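Local structure of predicted ATPase involved in replication control, Cdc46/Mcm family (Methanopyrus kandleri AV19, 3F8T) at residues Val242-Tyr247 with Ala341-Ile346. The protein is an archaeal homologue of the MCM replicative helicases, and probably binds ATP and single-stranded DNA as other members of that family do. The protein carries 2 engineered substitutions. Residues are numbered along the deposited sequence; the frame is centred on the assembly and turned at random.
Sequences VLLAGY and AVLAAI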
loop_
_atom_site.group_PDB
_atom_site.type_symbol
_atom_site.label_atom_id
_atom_site.label_comp_id
_atom_site.label_asym_id
_atom_site.label_seq_id
_atom_site.Cartn_x
_atom_site.Cartn_y
_atom_site.Cartn_z
ATOM N N VAL A 242 0.844 11.255 12.344
ATOM C CA VAL A 242 1.272 11.321 13.752
ATOM C C VAL A 242 2.729 11.764 13.796
ATOM O O VAL A 242 3.564 11.241 13.055
ATOM C CB VAL A 242 1.078 9.950 14.491
ATOM C CG1 VAL A 242 1.577 10.020 15.933
ATOM C CG2 VAL A 242 -0.410 9.522 14.509
ATOM N N LEU A 243 3.022 12.738 14.656
ATOM C CA LEU A 243 4.392 13.177 14.893
ATOM C C LEU A 243 4.825 12.725 16.286
ATOM O O LEU A 243 4.200 13.107 17.272
ATOM C CB LEU A 243 4.478 14.705 14.812
ATOM C CG LEU A 243 5.830 15.368 15.158
ATOM C CD1 LEU A 243 6.959 14.816 14.292
ATOM C CD2 LEU A 243 5.714 16.892 15.020
ATOM N N LEU A 244 5.875 11.915 16.344
ATOM C CA LEU A 244 6.526 11.550 17.604
ATOM C C LEU A 244 7.569 12.589 17.959
ATOM O O LEU A 244 8.464 12.878 17.156
ATOM C CB LEU A 244 7.236 10.217 17.458
ATOM C CG LEU A 244 6.514 8.911 17.200
ATOM C CD1 LEU A 244 7.490 7.788 17.508
ATOM C CD2 LEU A 244 5.270 8.787 18.065
ATOM N N ALA A 245 7.466 13.159 19.160
ATOM C CA ALA A 245 8.470 14.105 19.611
ATOM C C ALA A 245 9.205 13.542 20.825
ATOM O O ALA A 245 8.660 13.512 21.929
ATOM C CB ALA A 245 7.831 15.439 19.929
ATOM N N GLY A 246 10.427 13.064 20.600
ATOM C CA GLY A 246 11.262 12.520 21.678
ATOM C C GLY A 246 12.711 12.388 21.266
ATOM O O GLY A 246 13.114 12.884 20.209
ATOM N N TYR A 247 13.501 11.716 22.109
ATOM C CA TYR A 247 14.919 11.464 21.829
ATOM C C TYR A 247 15.072 10.569 20.607
ATOM O O TYR A 247 14.237 9.685 20.400
ATOM C CB TYR A 247 15.584 10.803 23.042
ATOM C CG TYR A 247 15.929 11.763 24.157
ATOM C CD1 TYR A 247 14.935 12.318 24.957
ATOM C CD2 TYR A 247 17.260 12.096 24.426
ATOM C CE1 TYR A 247 15.242 13.200 25.991
ATOM C CE2 TYR A 247 17.583 12.982 25.462
ATOM C CZ TYR A 247 16.563 13.528 26.235
ATOM O OH TYR A 247 16.858 14.397 27.258
ATOM N N ALA A 341 0.030 7.030 5.400
ATOM C CA ALA A 341 -0.176 7.617 6.720
ATOM C C ALA A 341 1.225 8.006 7.186
ATOM O O ALA A 341 2.112 7.156 7.246
ATOM C CB ALA A 341 -0.822 6.578 7.659
ATOM N N VAL A 342 1.432 9.285 7.480
ATOM C CA VAL A 342 2.765 9.775 7.804
ATOM C C VAL A 342 3.040 9.618 9.309
ATOM O O VAL A 342 2.351 10.217 10.147
ATOM C CB VAL A 342 2.964 11.229 7.364
ATOM C CG1 VAL A 342 4.310 11.780 7.884
ATOM C CG2 VAL A 342 2.884 11.333 5.820
ATOM N N LEU A 343 4.036 8.797 9.605
ATOM C CA LEU A 343 4.555 8.623 10.965
ATOM C C LEU A 343 5.926 9.271 11.020
ATOM O O LEU A 343 6.913 8.694 10.596
ATOM C CB LEU A 343 4.645 7.147 11.349
ATOM C CG LEU A 343 5.324 6.888 12.726
ATOM C CD1 LEU A 343 4.613 7.623 13.857
ATOM C CD2 LEU A 343 5.352 5.430 12.983
ATOM N N ALA A 344 5.963 10.484 11.540
ATOM C CA ALA A 344 7.184 11.269 11.568
ATOM C C ALA A 344 7.763 11.271 12.981
ATOM O O ALA A 344 7.055 10.984 13.948
ATOM C CB ALA A 344 6.900 12.656 11.129
ATOM N N ALA A 345 9.063 11.549 13.073
ATOM C CA ALA A 345 9.741 11.722 14.357
ATOM C C ALA A 345 10.608 12.974 14.336
ATOM O O ALA A 345 11.291 13.266 13.341
ATOM C CB ALA A 345 10.554 10.497 14.684
ATOM N N ILE A 346 10.590 13.711 15.443
ATOM C CA ILE A 346 11.401 14.921 15.569
ATOM C C ILE A 346 12.082 14.949 16.932
ATOM O O ILE A 346 11.494 14.538 17.942
ATOM C CB ILE A 346 10.561 16.206 15.372
ATOM C CG1 ILE A 346 11.456 17.430 15.205
ATOM C CG2 ILE A 346 9.568 16.429 16.539
ATOM C CD1 ILE A 346 10.773 18.607 14.508
#
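Leu243 turns CG to the side opposite its own N (chi1 175°), which carries CD1 across to the neighbouring strand, where it fits between two methyls, 3.8 Å from both Ala344 CB and Ile346 CG2. The same Ile346 CG2, set between its own backbone N and carbonyl carbon, also meets Ala245 CB at 3.9 Å. Leu243, Ala245, Ala344 and Ile346 thus share one face of the sheet, where Phe371 packs on Leu243 and Ala344. On the other face the side chains of Leu343 and Leu244 cross obliquely, with Leu343 CD1 4.1 Å from Leu244 CG; helix 248-261 covers both leucines, and 219-229 adds Leu225 and Gln228 against Leu343. Five backbone hydrogen bonds join the parallel strands. Val242 and Leu244 each give N-H and C=O to 341-346; the straightest bond runs from Leu244 N to Ala344 O (2.8 Å, 174° at the hydrogen). Beyond the strand, Gly246 N extends the ladder to Ile346 O at 3.2 Å. Leu243 and Ala245 direct their backbone hydrogen bonds to the other side, to Leu373, Ala375 and Leu377, leaving 242-245 flanked along both edges. These are adjoining inner strands of the five-stranded parallel sheet, order 2-3-4-1-5, typical of the AAA+ P-loop ATPase core of MCM proteins.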